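Local coordinates for EcmrR transcriptional regulator (Escherichia coli, PDB 6WL5), which probably acts as a multidrug-sensing transcriptional activator of the MerR family, whose C-terminal domain binds cationic lipophilic compounds such as cetyl-trimethyl-ammonium, at residues A[38-43]-A[87-92]; A[15-20]-A[47-52]. All blocks are in the same frame, centred on the assembly; numbering follows the deposited sequence.

Contact 1: residues A[38-43]-A[87-92]; sequences QEVMKA and IIFQVI
V40 meets F89 and I87 at the buried heart of this contact, and one methyl, CG2, does most of the work. It comes to 3.6 Å from CZ of F89 and lies close to CE1 as well, so it rests obliquely on the far end of the ring. V40 and F89 reach for each other from opposite directions, one from the helix and one from the strand. With CG1 of V40 between its backbone N and carbonyl carbon (chi1 79°), CG2 falls anti to the N, which brings CG2 against F89 and I87. The same methyl also packs on the CG2 branch of I87, with V40 CG2 and I87 CG2 3.9 Å apart, so it touches a flat ring and a branched aliphatic together. Y17, from strand 7-23, touches both V40 and F89 and closes the apolar cluster further.

The solvent side is looser. There CD1 at the end of I87 meets the aliphatic root of E39, with I87 CD1 4.1 Å from E39 CB. The chain of E39 then bends at chi2 (-51°) and carries its carboxylate away from the strand, toward K42 on the next turn; that ion pair is modelled too short, and E39 has two conformers, so its details are doubtful. No hydrogen bond links 38-43 to 87-92, and the join is purely apolar. This is helix-on-sheet packing, with helix 34-43 laid by its V40 side on F89 of strand 88-103 and on I87 next to it, in a GyrI-like small-molecule binding domain of the SHS2 clan.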
# COMPACT_ATOMS: atom_id res chain seq x y z
N GLN A 38 -0.55 11.89 12.42
CA GLN A 38 -0.63 12.91 13.45
C GLN A 38 0.75 13.17 14.04
O GLN A 38 1.15 14.32 14.22
CB GLN A 38 -1.57 12.40 14.55
CG GLN A 38 -3.06 12.31 14.19
CD GLN A 38 -3.60 13.58 13.55
OE1 GLN A 38 -4.07 13.56 12.40
NE2 GLN A 38 -3.55 14.68 14.28
N GLU A 39 1.49 12.11 14.34
CA GLU A 39 2.74 12.32 15.06
C GLU A 39 3.83 12.85 14.14
O GLU A 39 4.60 13.74 14.53
CB GLU A 39 3.19 11.05 15.78
CG GLU A 39 2.36 10.70 17.04
CD GLU A 39 2.20 11.86 18.03
OE1 GLU A 39 3.21 12.29 18.62
OE2 GLU A 39 1.06 12.34 18.22
N VAL A 40 3.91 12.33 12.91
CA VAL A 40 4.94 12.82 12.01
C VAL A 40 4.69 14.27 11.63
O VAL A 40 5.64 15.06 11.51
CB VAL A 40 5.06 11.92 10.77
CG1 VAL A 40 3.97 12.22 9.81
CG2 VAL A 40 6.41 12.11 10.07
N MET A 41 3.42 14.66 11.44
CA MET A 41 3.10 16.04 11.07
C MET A 41 3.43 17.00 12.20
O MET A 41 4.02 18.07 11.96
CB MET A 41 1.61 16.14 10.69
CG MET A 41 1.28 15.61 9.28
SD MET A 41 2.24 16.50 8.08
CE MET A 41 2.11 15.51 6.57
N LYS A 42 3.08 16.64 13.43
CA LYS A 42 3.42 17.49 14.57
C LYS A 42 4.92 17.77 14.63
O LYS A 42 5.34 18.88 14.99
CB LYS A 42 3.00 16.82 15.87
CG LYS A 42 1.52 16.81 16.16
CD LYS A 42 1.30 16.39 17.61
CE LYS A 42 -0.08 15.77 17.82
NZ LYS A 42 -0.00 14.29 17.73
N ALA A 43 5.73 16.76 14.33
CA ALA A 43 7.18 16.87 14.46
C ALA A 43 7.86 17.54 13.28
O ALA A 43 9.04 17.90 13.37
CB ALA A 43 7.81 15.49 14.66
N ILE A 87 8.81 6.21 13.35
CA ILE A 87 8.34 6.73 12.08
C ILE A 87 9.55 7.24 11.31
O ILE A 87 10.24 8.17 11.75
CB ILE A 87 7.30 7.84 12.25
CG1 ILE A 87 6.13 7.33 13.10
CG2 ILE A 87 6.77 8.26 10.87
CD1 ILE A 87 5.09 8.37 13.34
N ILE A 88 9.80 6.64 10.16
CA ILE A 88 11.03 6.90 9.43
C ILE A 88 10.75 7.34 7.99
O ILE A 88 9.80 6.88 7.35
CB ILE A 88 11.99 5.68 9.49
CG1 ILE A 88 11.38 4.54 8.71
CG2 ILE A 88 12.28 5.26 10.94
CD1 ILE A 88 11.89 4.52 7.31
N PHE A 89 11.56 8.27 7.51
CA PHE A 89 11.55 8.68 6.12
C PHE A 89 12.51 7.80 5.31
O PHE A 89 13.62 7.48 5.75
CB PHE A 89 11.95 10.15 6.02
CG PHE A 89 10.90 11.08 6.55
CD1 PHE A 89 10.82 11.36 7.91
CD2 PHE A 89 9.98 11.66 5.70
CE1 PHE A 89 9.83 12.20 8.41
CE2 PHE A 89 8.99 12.52 6.18
CZ PHE A 89 8.92 12.79 7.54
N GLN A 90 12.05 7.36 4.15
CA GLN A 90 12.84 6.52 3.26
C GLN A 90 12.37 6.73 1.83
O GLN A 90 11.28 7.25 1.57
CB GLN A 90 12.76 5.05 3.69
CG GLN A 90 11.39 4.45 3.55
CD GLN A 90 11.36 2.98 3.93
OE1 GLN A 90 12.03 2.13 3.31
NE2 GLN A 90 10.55 2.66 4.92
N VAL A 91 13.23 6.36 0.89
CA VAL A 91 12.87 6.36 -0.53
C VAL A 91 12.39 4.96 -0.89
O VAL A 91 13.11 3.98 -0.67
CB VAL A 91 14.07 6.75 -1.40
CG1 VAL A 91 13.72 6.60 -2.88
CG2 VAL A 91 14.54 8.17 -1.07
N ILE A 92 11.18 4.86 -1.44
CA ILE A 92 10.63 3.59 -1.90
C ILE A 92 10.95 3.47 -3.39
O ILE A 92 10.56 4.35 -4.16
CB ILE A 92 9.12 3.51 -1.64
CG1 ILE A 92 8.78 3.67 -0.15
CG2 ILE A 92 8.56 2.19 -2.17
CD1 ILE A 92 9.44 2.67 0.78

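Contact 2: residues A[15-20]-A[47-52]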
# COMPACT_ATOMS: atom_id res chain seq x y z
N ILE A 15 9.47 9.50 -1.98
CA ILE A 15 9.87 9.68 -0.59
C ILE A 15 8.62 9.50 0.23
O ILE A 15 7.56 10.04 -0.12
CB ILE A 15 10.42 11.10 -0.36
CG1 ILE A 15 11.54 11.42 -1.34
CG2 ILE A 15 10.86 11.27 1.11
CD1 ILE A 15 11.90 12.90 -1.36
N VAL A 16 8.73 8.73 1.32
CA VAL A 16 7.62 8.49 2.21
C VAL A 16 8.06 8.68 3.65
O VAL A 16 9.23 8.55 4.00
CB VAL A 16 7.03 7.07 2.05
CG1 VAL A 16 6.63 6.80 0.61
CG2 VAL A 16 7.98 5.97 2.58
N TYR A 17 7.07 8.91 4.51
CA TYR A 17 7.20 8.54 5.91
C TYR A 17 6.52 7.20 6.09
O TYR A 17 5.63 6.83 5.31
CB TYR A 17 6.67 9.60 6.87
CG TYR A 17 5.21 9.95 6.83
CD1 TYR A 17 4.26 9.18 7.50
CD2 TYR A 17 4.79 11.09 6.17
CE1 TYR A 17 2.91 9.56 7.48
CE2 TYR A 17 3.47 11.46 6.15
CZ TYR A 17 2.54 10.69 6.79
OH TYR A 17 1.25 11.12 6.75
N SER A 18 7.01 6.42 7.07
CA SER A 18 6.62 5.02 7.15
C SER A 18 6.80 4.49 8.57
O SER A 18 7.60 5.01 9.36
CB SER A 18 7.44 4.20 6.16
OG SER A 18 8.82 4.22 6.52
N LYS A 19 6.03 3.46 8.90
CA LYS A 19 6.21 2.72 10.13
C LYS A 19 5.92 1.25 9.84
O LYS A 19 4.98 0.94 9.13
CB LYS A 19 5.30 3.24 11.26
CG LYS A 19 5.66 2.67 12.62
CD LYS A 19 5.01 3.44 13.76
CE LYS A 19 5.28 2.80 15.12
NZ LYS A 19 4.78 3.69 16.21
N ARG A 20 6.75 0.37 10.38
CA ARG A 20 6.66 -1.06 10.13
C ARG A 20 6.23 -1.79 11.40
O ARG A 20 6.64 -1.42 12.51
CB ARG A 20 8.00 -1.59 9.64
CG ARG A 20 7.94 -3.01 9.14
CD ARG A 20 9.12 -3.28 8.23
NE ARG A 20 9.21 -4.68 7.84
CZ ARG A 20 10.14 -5.12 7.02
NH1 ARG A 20 11.02 -4.26 6.50
NH2 ARG A 20 10.19 -6.41 6.68
N LEU A 47 5.79 19.79 6.46
CA LEU A 47 5.74 18.56 5.68
C LEU A 47 4.47 18.55 4.83
O LEU A 47 3.38 18.86 5.31
CB LEU A 47 5.77 17.36 6.61
CG LEU A 47 5.85 15.99 5.91
CD1 LEU A 47 7.21 15.85 5.19
CD2 LEU A 47 5.65 14.89 6.93
N THR A 48 4.62 18.14 3.57
CA THR A 48 3.57 18.22 2.56
C THR A 48 3.40 16.86 1.91
O THR A 48 4.38 16.26 1.44
CB THR A 48 3.94 19.27 1.49
OG1 THR A 48 4.23 20.52 2.12
CG2 THR A 48 2.81 19.47 0.48
N LEU A 49 2.16 16.37 1.89
CA LEU A 49 1.86 15.16 1.14
C LEU A 49 1.91 15.43 -0.35
O LEU A 49 1.61 16.54 -0.81
CB LEU A 49 0.46 14.67 1.48
CG LEU A 49 0.15 14.39 2.95
CD1 LEU A 49 -1.34 14.10 3.13
CD2 LEU A 49 0.96 13.23 3.41
N THR A 50 2.28 14.39 -1.12
CA THR A 50 2.35 14.55 -2.57
C THR A 50 0.95 14.75 -3.14
O THR A 50 -0.05 14.32 -2.55
CB THR A 50 3.01 13.37 -3.30
OG1 THR A 50 2.28 12.16 -3.04
CG2 THR A 50 4.47 13.18 -2.90
N THR A 51 0.90 15.43 -4.29
CA THR A 51 -0.33 15.60 -5.06
C THR A 51 -0.04 15.12 -6.48
O THR A 51 0.80 15.73 -7.17
CB THR A 51 -0.77 17.06 -5.07
OG1 THR A 51 0.35 17.93 -5.23
CG2 THR A 51 -1.40 17.43 -3.76
N PRO A 52 -0.69 14.05 -6.96
CA PRO A 52 -1.66 13.23 -6.21
C PRO A 52 -1.02 12.46 -5.06
O PRO A 52 0.18 12.20 -5.07
CB PRO A 52 -2.16 12.21 -7.24
CG PRO A 52 -1.18 12.25 -8.36
CD PRO A 52 -0.47 13.56 -8.33
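The apolar contacts all involve Y17, whose ring takes one methyl each from L47 and L49. Both meet the CD2/CE2 half of the ring, obliquely and from opposite sides of its plane. Y17 CD2 lies 4.0 Å from CD2 of L47, near the root of the ring; further out, OH of Y17 is 4.0 Å from CD2 of L49, and Y17 CE2 is near both methyls. A chi1 of 63° places CG between the backbone N and the carbonyl carbon, and the ring ends up among the leucines of the loop, off segment 15-20. I36 of helix 34-43 and V77 of strand 69-77 also pack on this buried side chain.

The polar interactions are few. The hydroxyl of Y17 has a weak hydrogen bond to OE2 of E75, on the neighbouring strand 69-77. Within the loop, T50 OG1 donates to P52 O over 2.9 Å, tilted 27° from the carbonyl plane, fastening the chain around the cis peptide bond before P52.

Replacing Y17 by an alanine would probably open a gap between the L47 and L49 methyls and leave E75 without its weak hydroxyl partner. The meeting joins the loop between helix 34-43 and strand 55-59 to the antiparallel sheet of the GyrI-like domain, beside a ligand pocket that includes E75.

Overall arrangement
Contacts 1 and 2 have centres about 7 Å apart, and each reaches one of two neighbouring strands of the same sheet, 88-103 and 7-23; their segments alternate along the chain. The strands are tied by backbone, with I88 N 2.9 Å from S18 O, and by side chains, with Q90 NE2 2.8 Å from S18 OG, both probable hydrogen bonds. On the helix-and-loop side they join by packing, M41 CE lying 3.6 Å from L47 CD2. Contact 1 is the farther from bound ligand: the side chain lies about 5 Å from a bound cetyl-trimethyl-ammonium for L49 of contact 2 and about 11 Å for V40 of contact 1.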